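Local coordinates for bifunctional protein FolD (Thermus thermophilus, PDB 6V6Y) that probably oxidises 5,10-methylenetetrahydrofolate to the methenyl form with NADP+ and then hydrolyses that product to 10-formyltetrahydrofolate, at residues V228-E232 against G233-G237; L95-P98 against P99-T103; K169-A172 against G173-R177; E13-Y16 against E17-A21; P241-A244 against E245-A249. One frame throughout, in Å; residues are numbered along the deposited sequence.

Interaction 1 (V228-E232 against G233-G237). With NAP (NADP nicotinamide-adenine-dinucleotide phosphate), chain B.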
# COMPACT_ATOMS: atom_id res chain seq x y z
N VAL A 228 -13.31 18.99 0.62
CA VAL A 228 -14.68 19.47 0.77
C VAL A 228 -14.73 20.24 2.08
O VAL A 228 -14.91 19.65 3.15
CB VAL A 228 -15.69 18.30 0.74
CG1 VAL A 228 -17.06 18.76 1.24
CG2 VAL A 228 -15.79 17.69 -0.66
N ASN A 229 -14.53 21.55 2.02
CA ASN A 229 -14.41 22.37 3.22
C ASN A 229 -15.65 23.25 3.36
O ASN A 229 -15.84 24.20 2.59
CB ASN A 229 -13.13 23.20 3.18
CG ASN A 229 -11.88 22.35 2.94
OD1 ASN A 229 -11.37 21.72 3.86
ND2 ASN A 229 -11.41 22.32 1.70
N ARG A 230 -16.49 22.93 4.36
CA ARG A 230 -17.67 23.72 4.69
C ARG A 230 -17.21 25.04 5.32
O ARG A 230 -16.70 25.05 6.44
CB ARG A 230 -18.56 22.93 5.65
CG ARG A 230 -18.74 21.45 5.28
CD ARG A 230 -19.05 20.58 6.50
NE ARG A 230 -20.48 20.45 6.78
CZ ARG A 230 -21.34 19.72 6.07
NH1 ARG A 230 -20.92 19.04 5.00
NH2 ARG A 230 -22.63 19.67 6.41
N VAL A 231 -17.39 26.14 4.59
CA VAL A 231 -16.91 27.46 5.01
C VAL A 231 -17.92 28.50 4.53
O VAL A 231 -18.14 28.65 3.32
CB VAL A 231 -15.51 27.76 4.44
CG1 VAL A 231 -15.23 29.26 4.47
CG2 VAL A 231 -14.44 27.01 5.24
N GLU A 232 -18.53 29.22 5.48
CA GLU A 232 -19.49 30.28 5.17
C GLU A 232 -20.65 29.73 4.34
O GLU A 232 -21.07 30.33 3.34
CB GLU A 232 -18.81 31.45 4.44
CG GLU A 232 -17.51 31.93 5.07
CD GLU A 232 -17.57 33.39 5.49
OE1 GLU A 232 -16.56 34.11 5.29
OE2 GLU A 232 -18.62 33.82 6.02
N GLY A 233 -21.14 28.56 4.74
CA GLY A 233 -22.27 27.94 4.07
C GLY A 233 -22.00 27.49 2.64
O GLY A 233 -22.89 26.95 1.96
N ARG A 234 -20.78 27.71 2.18
CA ARG A 234 -20.31 27.23 0.89
C ARG A 234 -19.50 25.94 1.05
O ARG A 234 -19.19 25.48 2.16
CB ARG A 234 -19.46 28.29 0.19
CG ARG A 234 -20.20 29.56 -0.14
CD ARG A 234 -19.62 30.20 -1.40
NE ARG A 234 -20.61 30.25 -2.48
CZ ARG A 234 -20.33 30.09 -3.77
NH1 ARG A 234 -19.07 29.86 -4.16
NH2 ARG A 234 -21.30 30.16 -4.67
N LEU A 235 -19.15 25.35 -0.09
CA LEU A 235 -18.24 24.22 -0.14
C LEU A 235 -17.00 24.68 -0.88
O LEU A 235 -17.08 25.13 -2.03
CB LEU A 235 -18.89 23.02 -0.84
CG LEU A 235 -19.87 22.31 0.09
CD1 LEU A 235 -20.35 21.00 -0.50
CD2 LEU A 235 -19.21 22.10 1.43
N LEU A 236 -15.86 24.62 -0.20
CA LEU A 236 -14.58 25.07 -0.74
C LEU A 236 -13.66 23.87 -0.91
O LEU A 236 -13.53 23.04 0.00
CB LEU A 236 -13.93 26.10 0.18
CG LEU A 236 -14.10 27.56 -0.22
CD1 LEU A 236 -15.58 27.90 -0.44
CD2 LEU A 236 -13.48 28.44 0.85
N GLY A 237 -13.03 23.77 -2.08
CA GLY A 237 -12.00 22.78 -2.29
C GLY A 237 -10.72 23.13 -1.53
O GLY A 237 -10.60 24.16 -0.86
PA NAP B . -7.08 13.26 6.56
O1A NAP B . -8.12 13.88 7.41
O2A NAP B . -6.61 11.98 7.13
O5B NAP B . -5.85 14.29 6.37
C5B NAP B . -5.45 14.65 5.07
C4B NAP B . -3.94 14.65 4.94
O4B NAP B . -3.50 15.88 4.39
C3B NAP B . -3.22 14.48 6.27
O3B NAP B . -2.78 13.14 6.38
C2B NAP B . -2.06 15.47 6.24
O2B NAP B . -0.80 14.83 6.20
C1B NAP B . -2.27 16.27 4.97
N9A NAP B . -2.26 17.72 5.27
C8A NAP B . -3.16 18.39 6.05
N7A NAP B . -2.81 19.70 6.08
C5A NAP B . -1.71 19.87 5.32
C6A NAP B . -0.94 20.99 5.02
N6A NAP B . -1.28 22.18 5.51
N1A NAP B . 0.16 20.86 4.21
C2A NAP B . 0.50 19.63 3.70
N3A NAP B . -0.26 18.52 4.01
C4A NAP B . -1.35 18.63 4.81
O3 NAP B . -7.63 13.08 5.06
PN NAP B . -9.10 12.78 4.48
O1N NAP B . -9.82 11.92 5.45
O2N NAP B . -8.97 12.37 3.07
O5D NAP B . -9.76 14.25 4.52
C5D NAP B . -9.21 15.28 3.74
C4D NAP B . -10.32 16.08 3.06
O4D NAP B . -10.87 15.36 1.97
C3D NAP B . -11.45 16.37 4.03
O3D NAP B . -11.68 17.76 4.10
C2D NAP B . -12.66 15.68 3.45
O2D NAP B . -13.79 16.52 3.52
C1D NAP B . -12.28 15.43 2.00
N1N NAP B . -12.89 14.19 1.51
C2N NAP B . -13.74 14.25 0.44
C3N NAP B . -14.33 13.09 -0.05
C7N NAP B . -15.17 13.16 -1.29
O7N NAP B . -15.86 12.01 -1.72
N7N NAP B . -15.24 14.31 -1.97
C4N NAP B . -14.06 11.87 0.55
C5N NAP B . -13.20 11.82 1.64
C6N NAP B . -12.62 12.99 2.11
P2B NAP B . -0.17 14.11 7.50
O1X NAP B . -0.80 12.75 7.68
O2X NAP B . 1.31 13.95 7.28
O3X NAP B . -0.42 14.95 8.73

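Interaction 2 (L95-P98 against P99-T103)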
# COMPACT_ATOMS: atom_id res chain seq x y z
N LEU A 95 -18.33 7.04 8.56
CA LEU A 95 -17.36 7.62 9.48
C LEU A 95 -17.59 9.11 9.60
O LEU A 95 -18.15 9.73 8.70
CB LEU A 95 -15.93 7.33 9.00
CG LEU A 95 -15.78 5.84 8.73
CD1 LEU A 95 -14.46 5.51 8.05
CD2 LEU A 95 -15.97 5.04 10.02
N PRO A 96 -17.17 9.73 10.71
CA PRO A 96 -16.45 9.15 11.85
C PRO A 96 -17.34 8.41 12.83
O PRO A 96 -18.50 8.76 13.00
CB PRO A 96 -15.84 10.37 12.53
CG PRO A 96 -16.88 11.43 12.31
CD PRO A 96 -17.51 11.14 10.96
N LEU A 97 -16.79 7.40 13.47
CA LEU A 97 -17.49 6.74 14.54
C LEU A 97 -17.26 7.51 15.84
O LEU A 97 -16.27 8.23 15.97
CB LEU A 97 -17.03 5.29 14.65
CG LEU A 97 -17.70 4.44 13.57
CD1 LEU A 97 -17.03 3.09 13.40
CD2 LEU A 97 -19.16 4.27 13.96
N PRO A 98 -18.17 7.39 16.80
CA PRO A 98 -17.98 8.07 18.09
C PRO A 98 -16.76 7.53 18.83
O PRO A 98 -16.32 6.39 18.59
CB PRO A 98 -19.28 7.76 18.85
CG PRO A 98 -19.90 6.62 18.13
CD PRO A 98 -19.49 6.77 16.70
N PRO A 99 -16.18 8.34 19.73
CA PRO A 99 -14.87 7.99 20.30
C PRO A 99 -14.83 6.69 21.09
O PRO A 99 -13.76 6.08 21.19
CB PRO A 99 -14.57 9.19 21.21
CG PRO A 99 -15.33 10.31 20.62
CD PRO A 99 -16.58 9.71 20.05
N HIS A 100 -15.95 6.26 21.66
CA HIS A 100 -15.93 5.05 22.48
C HIS A 100 -15.82 3.78 21.64
O HIS A 100 -15.79 2.68 22.21
CB HIS A 100 -17.17 5.00 23.38
CG HIS A 100 -18.45 4.66 22.66
ND1 HIS A 100 -19.25 5.61 22.06
CD2 HIS A 100 -19.07 3.47 22.47
CE1 HIS A 100 -20.30 5.02 21.53
NE2 HIS A 100 -20.22 3.72 21.76
N ILE A 101 -15.73 3.92 20.32
CA ILE A 101 -15.76 2.79 19.39
C ILE A 101 -14.43 2.74 18.64
O ILE A 101 -13.96 3.77 18.14
CB ILE A 101 -16.94 2.91 18.41
CG1 ILE A 101 -18.25 2.63 19.16
CG2 ILE A 101 -16.76 1.99 17.20
CD1 ILE A 101 -19.40 2.19 18.30
N ARG A 102 -13.84 1.55 18.57
CA ARG A 102 -12.57 1.33 17.88
C ARG A 102 -12.84 1.13 16.39
O ARG A 102 -13.27 0.05 15.96
CB ARG A 102 -11.84 0.13 18.48
CG ARG A 102 -11.29 0.35 19.90
CD ARG A 102 -11.80 -0.72 20.89
NE ARG A 102 -11.47 -2.07 20.44
CZ ARG A 102 -11.64 -3.17 21.17
NH1 ARG A 102 -12.15 -3.09 22.39
NH2 ARG A 102 -11.30 -4.36 20.67
N THR A 103 -12.53 2.16 15.60
CA THR A 103 -12.89 2.17 14.18
C THR A 103 -12.26 1.00 13.43
O THR A 103 -12.96 0.25 12.73
CB THR A 103 -12.49 3.51 13.57
OG1 THR A 103 -13.25 4.54 14.21
CG2 THR A 103 -12.76 3.55 12.08

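Interaction 3 (K169-A172 against G173-R177)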
# COMPACT_ATOMS: atom_id res chain seq x y z
N LYS A 169 -3.43 7.12 0.19
CA LYS A 169 -2.70 5.86 0.04
C LYS A 169 -3.36 4.89 -0.94
O LYS A 169 -2.66 4.38 -1.83
CB LYS A 169 -2.47 5.24 1.42
CG LYS A 169 -1.50 6.05 2.26
CD LYS A 169 -1.04 5.27 3.49
CE LYS A 169 -2.12 5.24 4.54
NZ LYS A 169 -1.54 4.94 5.88
N PRO A 170 -4.65 4.56 -0.85
CA PRO A 170 -5.22 3.74 -1.94
C PRO A 170 -5.11 4.45 -3.30
O PRO A 170 -4.86 3.79 -4.31
CB PRO A 170 -6.67 3.50 -1.50
CG PRO A 170 -6.95 4.48 -0.41
CD PRO A 170 -5.64 4.85 0.22
N LEU A 171 -5.21 5.79 -3.34
CA LEU A 171 -5.00 6.48 -4.61
C LEU A 171 -3.61 6.19 -5.16
O LEU A 171 -3.46 5.82 -6.34
CB LEU A 171 -5.19 7.99 -4.46
CG LEU A 171 -5.08 8.70 -5.82
CD1 LEU A 171 -5.96 8.01 -6.90
CD2 LEU A 171 -5.44 10.15 -5.71
N ALA A 172 -2.58 6.35 -4.33
CA ALA A 172 -1.22 6.06 -4.79
C ALA A 172 -1.11 4.64 -5.34
O ALA A 172 -0.53 4.42 -6.40
CB ALA A 172 -0.22 6.29 -3.66
N GLY A 173 -1.71 3.67 -4.63
CA GLY A 173 -1.68 2.30 -5.11
C GLY A 173 -2.38 2.12 -6.45
O GLY A 173 -1.89 1.40 -7.33
N LEU A 174 -3.55 2.76 -6.62
CA LEU A 174 -4.27 2.63 -7.89
C LEU A 174 -3.52 3.32 -9.02
O LEU A 174 -3.47 2.80 -10.15
CB LEU A 174 -5.69 3.19 -7.76
CG LEU A 174 -6.58 2.39 -6.81
CD1 LEU A 174 -7.99 3.00 -6.79
CD2 LEU A 174 -6.63 0.90 -7.19
N LEU A 175 -2.91 4.48 -8.76
CA LEU A 175 -2.15 5.15 -9.82
C LEU A 175 -0.95 4.33 -10.28
O LEU A 175 -0.59 4.36 -11.46
CB LEU A 175 -1.69 6.51 -9.35
CG LEU A 175 -2.85 7.49 -9.16
CD1 LEU A 175 -2.38 8.68 -8.31
CD2 LEU A 175 -3.39 7.93 -10.52
N LEU A 176 -0.30 3.58 -9.37
CA LEU A 176 0.81 2.73 -9.80
C LEU A 176 0.35 1.67 -10.77
O LEU A 176 1.10 1.28 -11.68
CB LEU A 176 1.47 2.05 -8.61
CG LEU A 176 2.39 2.91 -7.77
CD1 LEU A 176 2.57 2.19 -6.45
CD2 LEU A 176 3.72 3.21 -8.49
N ARG A 177 -0.87 1.16 -10.58
CA ARG A 177 -1.40 0.18 -11.52
C ARG A 177 -1.63 0.77 -12.90
O ARG A 177 -1.69 0.01 -13.88
CB ARG A 177 -2.71 -0.39 -11.00
CG ARG A 177 -2.59 -1.25 -9.79
CD ARG A 177 -3.95 -1.84 -9.58
NE ARG A 177 -3.99 -2.71 -8.44
CZ ARG A 177 -4.87 -3.69 -8.28
NH1 ARG A 177 -5.77 -3.91 -9.22
NH2 ARG A 177 -4.83 -4.45 -7.20

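Interaction 4 (E13-Y16 against E17-A21)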
# COMPACT_ATOMS: atom_id res chain seq x y z
N GLU A 13 -22.13 9.89 -14.74
CA GLU A 13 -23.24 9.39 -15.56
C GLU A 13 -22.79 8.22 -16.42
O GLU A 13 -23.54 7.26 -16.60
CB GLU A 13 -23.82 10.51 -16.43
CG GLU A 13 -25.20 10.23 -16.97
CD GLU A 13 -26.19 9.92 -15.86
OE1 GLU A 13 -26.99 8.95 -16.01
OE2 GLU A 13 -26.18 10.62 -14.81
N ALA A 14 -21.57 8.28 -16.96
CA ALA A 14 -21.08 7.12 -17.70
C ALA A 14 -20.99 5.88 -16.81
O ALA A 14 -21.28 4.76 -17.27
CB ALA A 14 -19.72 7.43 -18.34
N VAL A 15 -20.64 6.05 -15.53
CA VAL A 15 -20.64 4.89 -14.62
C VAL A 15 -22.06 4.39 -14.40
O VAL A 15 -22.31 3.18 -14.38
CB VAL A 15 -19.97 5.23 -13.27
CG1 VAL A 15 -20.08 4.01 -12.31
CG2 VAL A 15 -18.51 5.65 -13.45
N TYR A 16 -23.01 5.31 -14.19
CA TYR A 16 -24.38 4.93 -13.90
C TYR A 16 -25.02 4.24 -15.09
O TYR A 16 -25.80 3.29 -14.92
CB TYR A 16 -25.19 6.16 -13.50
CG TYR A 16 -24.83 6.71 -12.14
CD1 TYR A 16 -24.50 5.86 -11.08
CD2 TYR A 16 -24.81 8.08 -11.91
CE1 TYR A 16 -24.17 6.37 -9.83
CE2 TYR A 16 -24.49 8.59 -10.67
CZ TYR A 16 -24.17 7.74 -9.64
OH TYR A 16 -23.86 8.26 -8.41
N GLU A 17 -24.72 4.71 -16.30
CA GLU A 17 -25.17 4.04 -17.52
C GLU A 17 -24.64 2.61 -17.58
O GLU A 17 -25.38 1.67 -17.89
CB GLU A 17 -24.72 4.85 -18.73
CG GLU A 17 -25.78 5.11 -19.80
CD GLU A 17 -27.15 5.49 -19.24
OE1 GLU A 17 -27.24 6.47 -18.47
OE2 GLU A 17 -28.13 4.80 -19.60
N GLU A 18 -23.35 2.42 -17.26
CA GLU A 18 -22.79 1.07 -17.20
C GLU A 18 -23.52 0.20 -16.18
O GLU A 18 -23.75 -0.99 -16.42
CB GLU A 18 -21.29 1.12 -16.86
CG GLU A 18 -20.41 1.34 -18.08
CD GLU A 18 -19.02 1.88 -17.77
OE1 GLU A 18 -18.50 2.66 -18.60
OE2 GLU A 18 -18.45 1.53 -16.71
N ILE A 19 -23.88 0.78 -15.03
CA ILE A 19 -24.54 0.00 -13.98
C ILE A 19 -25.94 -0.40 -14.42
O ILE A 19 -26.33 -1.57 -14.33
CB ILE A 19 -24.55 0.78 -12.65
CG1 ILE A 19 -23.13 0.87 -12.05
CG2 ILE A 19 -25.54 0.14 -11.65
CD1 ILE A 19 -23.03 1.82 -10.86
N ARG A 20 -26.73 0.56 -14.93
CA ARG A 20 -28.09 0.24 -15.35
C ARG A 20 -28.09 -0.86 -16.41
O ARG A 20 -28.90 -1.78 -16.36
CB ARG A 20 -28.79 1.50 -15.87
CG ARG A 20 -28.91 2.61 -14.84
CD ARG A 20 -29.75 3.77 -15.32
NE ARG A 20 -28.94 4.88 -15.85
CZ ARG A 20 -28.71 6.02 -15.20
NH1 ARG A 20 -29.21 6.20 -13.98
NH2 ARG A 20 -27.99 6.98 -15.76
N ALA A 21 -27.14 -0.79 -17.35
CA ALA A 21 -27.05 -1.80 -18.40
C ALA A 21 -26.82 -3.18 -17.82
O ALA A 21 -27.43 -4.16 -18.26
CB ALA A 21 -25.93 -1.44 -19.38

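Interaction 5 (P241-A244 against E245-A249)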
# COMPACT_ATOMS: atom_id res chain seq x y z
N PRO A 241 -9.25 28.77 -6.47
CA PRO A 241 -9.76 28.90 -7.86
C PRO A 241 -8.82 29.64 -8.80
O PRO A 241 -8.93 29.43 -10.02
CB PRO A 241 -11.10 29.66 -7.69
CG PRO A 241 -11.24 29.96 -6.23
CD PRO A 241 -10.28 29.08 -5.47
N GLU A 242 -7.88 30.44 -8.30
CA GLU A 242 -6.90 31.06 -9.18
C GLU A 242 -6.10 30.03 -9.98
O GLU A 242 -5.49 30.39 -10.99
CB GLU A 242 -5.94 31.93 -8.37
CG GLU A 242 -4.94 31.12 -7.55
CD GLU A 242 -4.07 32.00 -6.67
OE1 GLU A 242 -3.16 31.45 -5.99
OE2 GLU A 242 -4.29 33.23 -6.66
N VAL A 243 -6.09 28.77 -9.54
CA VAL A 243 -5.32 27.72 -10.21
C VAL A 243 -5.83 27.48 -11.62
O VAL A 243 -5.07 27.01 -12.49
CB VAL A 243 -5.34 26.44 -9.32
CG1 VAL A 243 -4.96 25.17 -10.09
CG2 VAL A 243 -4.41 26.63 -8.11
N ALA A 244 -7.09 27.85 -11.90
CA ALA A 244 -7.62 27.81 -13.26
C ALA A 244 -6.83 28.68 -14.24
O ALA A 244 -6.93 28.48 -15.46
CB ALA A 244 -9.09 28.23 -13.26
N GLU A 245 -6.02 29.63 -13.73
CA GLU A 245 -5.19 30.44 -14.61
C GLU A 245 -3.99 29.67 -15.16
O GLU A 245 -3.45 30.03 -16.21
CB GLU A 245 -4.66 31.68 -13.88
CG GLU A 245 -5.70 32.66 -13.37
CD GLU A 245 -5.10 33.73 -12.46
OE1 GLU A 245 -5.76 34.07 -11.45
OE2 GLU A 245 -3.97 34.21 -12.73
N VAL A 246 -3.52 28.66 -14.43
CA VAL A 246 -2.31 27.93 -14.81
C VAL A 246 -2.63 26.52 -15.28
O VAL A 246 -1.95 25.99 -16.16
CB VAL A 246 -1.29 27.92 -13.65
CG1 VAL A 246 -0.85 29.34 -13.30
CG2 VAL A 246 -1.90 27.24 -12.44
N ALA A 247 -3.66 25.89 -14.73
CA ALA A 247 -3.92 24.49 -15.00
C ALA A 247 -4.58 24.31 -16.36
O ALA A 247 -5.31 25.19 -16.83
CB ALA A 247 -4.80 23.89 -13.91
N PHE A 248 -4.30 23.17 -17.00
CA PHE A 248 -5.02 22.82 -18.21
C PHE A 248 -6.45 22.40 -17.90
O PHE A 248 -7.36 22.61 -18.71
CB PHE A 248 -4.26 21.72 -18.95
CG PHE A 248 -5.02 21.11 -20.11
CD1 PHE A 248 -5.76 19.94 -19.94
CD2 PHE A 248 -4.97 21.70 -21.37
CE1 PHE A 248 -6.45 19.37 -21.00
CE2 PHE A 248 -5.66 21.14 -22.45
CZ PHE A 248 -6.40 19.97 -22.27
N ALA A 249 -6.67 21.81 -16.73
CA ALA A 249 -7.99 21.34 -16.35
C ALA A 249 -8.02 21.22 -14.83
O ALA A 249 -7.02 20.84 -14.21
CB ALA A 249 -8.33 20.00 -17.01

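Interaction 1 (V228-E232 against G233-G237)
N229 turns its side chain back over the strand pairing: CG sits beside the backbone N (chi1 -54°), which brings N229 ND2 to L236 O at 2.8 Å, from above the carbonyl plane. N229 N reaches L236 O too, at 2.7 Å, so that one oxygen is gripped twice by a single residue; ND2 also hydrogen-bonds OD1 of D238. On the same face of the hairpin, V231 and L236 meet at about a right angle, V231 CG1 lying 4.1 Å from L236 CD2, with P209 packed against both. R230 and L235 occupy the other face and run side by side in the same direction, R230 CG 3.9 Å from L235 CD2. V228 CG1 comes to this same L235 methyl at 4.0 Å. The strands 229-231 and 234-236 are joined by a type I' turn from V231 to R234, its two central residues both at positive phi. With an alanine here, L236 O would probably keep just its main-chain donor and D238 would lose its amide partner. V228 O accepts a weak 3.3 Å hydrogen bond from O2D of the nicotinamide ribose, so the hairpin offers the cofactor a main-chain acceptor that does not depend on side-chain chemistry.

Interaction 2 (L95-P98 against P99-T103)
The H100 imidazole meets P98 obliquely, H100 CE1 lying 3.8 Å from P98 CG, and it carries I101 CG1 on one face, 3.3 Å above the ring plane and displaced toward the rim. With chi1 at 74°, H100 CG sits between its own backbone N and carbonyl carbon, which turns the ring back toward the proline. The polar end of the imidazole looks outside the segment, where NE2 is hydrogen-bonded to L70 O. H100 lies within a type I beta turn from P98 to I101, closed by I101 N to P98 O at 3.1 Å. This turn carries the loop of the catalytic domain from strand 90-93, an outer strand of the three-stranded parallel sheet, into helix 103-109, with R102 as the N-cap. Inside the loop, L97 and I101 cross at a slant, L97 CD1 4.0 Å from I101 CG2; L75 and V106 touch both side chains. T103 OG1 is 3.9 Å from L97 CB, and T103 CG2 lies 4.1 Å from L95 CD2. L95 itself precedes a cis peptide bond to P96 and packs on F119.

Interaction 3 (K169-A172 against G173-R177)
L175 N donates to L171 O at 2.8 Å and L174 N to P170 O, also at 2.8 Å. G173 N to K169 O (3.0 Å) and L176 N to A172 O (3.1 Å) complete the run of i to i+4 bonds, so every main-chain carbonyl of 169-172 has a donor from the next turn. R177 N reaches G173 O in a weak bond. The charged side chains find their partners elsewhere: K169 NZ is hydrogen-bonded to W128 O of the second subunit, and R177 NH2 to the main-chain oxygens of G131 and L127.

Side-chain contact within the helix rests on L171 and L175. L171 CG stands anti to its backbone N (chi1 -175°), and the two leucines cross at a slant, L171 CG 3.7 Å from L175 CD1. L175 CG also leans over L171 O at 3.3 Å. V143 of helix 137-148 meets L171, while A172 packs on V182 and L184 of strand 181-185. Shortening L171 to an alanine is likely to open a gap between L175 and V143. This is the helix of the beta-alpha-beta unit formed with strands 157-161 and 181-185. Its main-chain polar groups are largely paired within the helix, which suits a mostly buried stretch; its lysine, by contrast, spends its bond across the dimer interface, where L176 also packs on L184 of the other subunit.

Interaction 4 (E13-Y16 against E17-A21)
E13 to E17, A14 to E18, V15 to I19 and Y16 to R20 are joined by regular alpha-helical bonds from carbonyl to amide, R20 N to Y16 O being the straightest at 172° and 2.9 Å long. On one flank, R20 bends at chi3 (-97°) and doubles back along the helix toward the two glutamates. E13, E17 and R20 form a salt-bridge network. E17 OE1 is 2.9 Å from R20 NH2, a salt bridge whose length is less sure because NH2 is crowded in the model. The E13 branch is doubtful as modelled, its carboxylate being placed too close to NH2 for the geometry to be trusted. Y16 CB lies over the rim of one face of the guanidinium, 3.5 Å above its plane.

The inner flank is apolar. V15 CG1 is 3.9 Å from I19 CD1, and that same methyl sits at the edge of the Y16 ring, 4.3 Å from Y16 CD1. L57 of helix 41-57 meets Y16, I19 and R20, while V262, A263, M264 and M266 of helix 257-276 pack on Y16, V15 and I19. Helix 137-148 joins through R144, which touches A14 and V15 and forms a salt bridge with E18.

Interaction 5 (P241-A244 against E245-A249)
V243 and A247 form the tight part of this contact. V243 O takes two main-chain donors: A247 N at 2.9 Å, nearly in line with the carbonyl bond, and V246 N at 3.0 Å, from well above the carbonyl plane. Because V246 CG2 sits between its own backbone N and carbonyl carbon, this methyl also falls close to V243 O, 3.2 Å away, and lies against the oxygen that already takes two donors. Beside it, V243 CG1 meets A247 CB at 4.0 Å, and both of these side chains rest on V223 of strand 222-225.

The E242 and E245 side is looser and more open to solvent. Here the main chain does the joining, E245 N to E242 O at 2.9 Å, and the extended E245 side chain lies along that carbonyl, with E245 CG 3.3 Å from E242 O. The carboxylates do not pair with one another: E242 OE2 and E245 OE1 stand 5.1 Å apart, a like-charge separation that is probably eased because E242 OE1 makes a salt bridge with R213 NE and accepts a hydrogen bond from K214 N. E245, on the exposed side, touches K214.

Three successive i to i+3 bonds, from P241, E242 and V243, mark a 3-10 turn, and the added i+4 bond to A247 closes its end. The chain then straightens into strand 249-250, so the turn is the connection that delivers this strand to the parallel sheet of the Rossmann-type NADP-binding domain, next to strand 222-225.

How the interactions relate
Along the chain the order is interaction 4, 2, 3, 1 and 5. The first two belong to the catalytic domain yet lie on opposite sides of the chain's centre, their centres about 34 Å apart. The other three share the NADP-binding domain: interaction 3 on the helix between strands 157-161 and 181-185, interaction 1 on the hairpin after strand 222-225, and interaction 5 on the turn before strand 249-250. Interactions 1 and 5 nearly adjoin in sequence, with centres about 19 Å apart, and link neighbouring strands of one sheet. None touches another through space. Interaction 1 meets the cofactor and interaction 3 the second subunit, whereas helix 8-24 of interaction 4 packs against helices 41-57, 137-148 and 257-276.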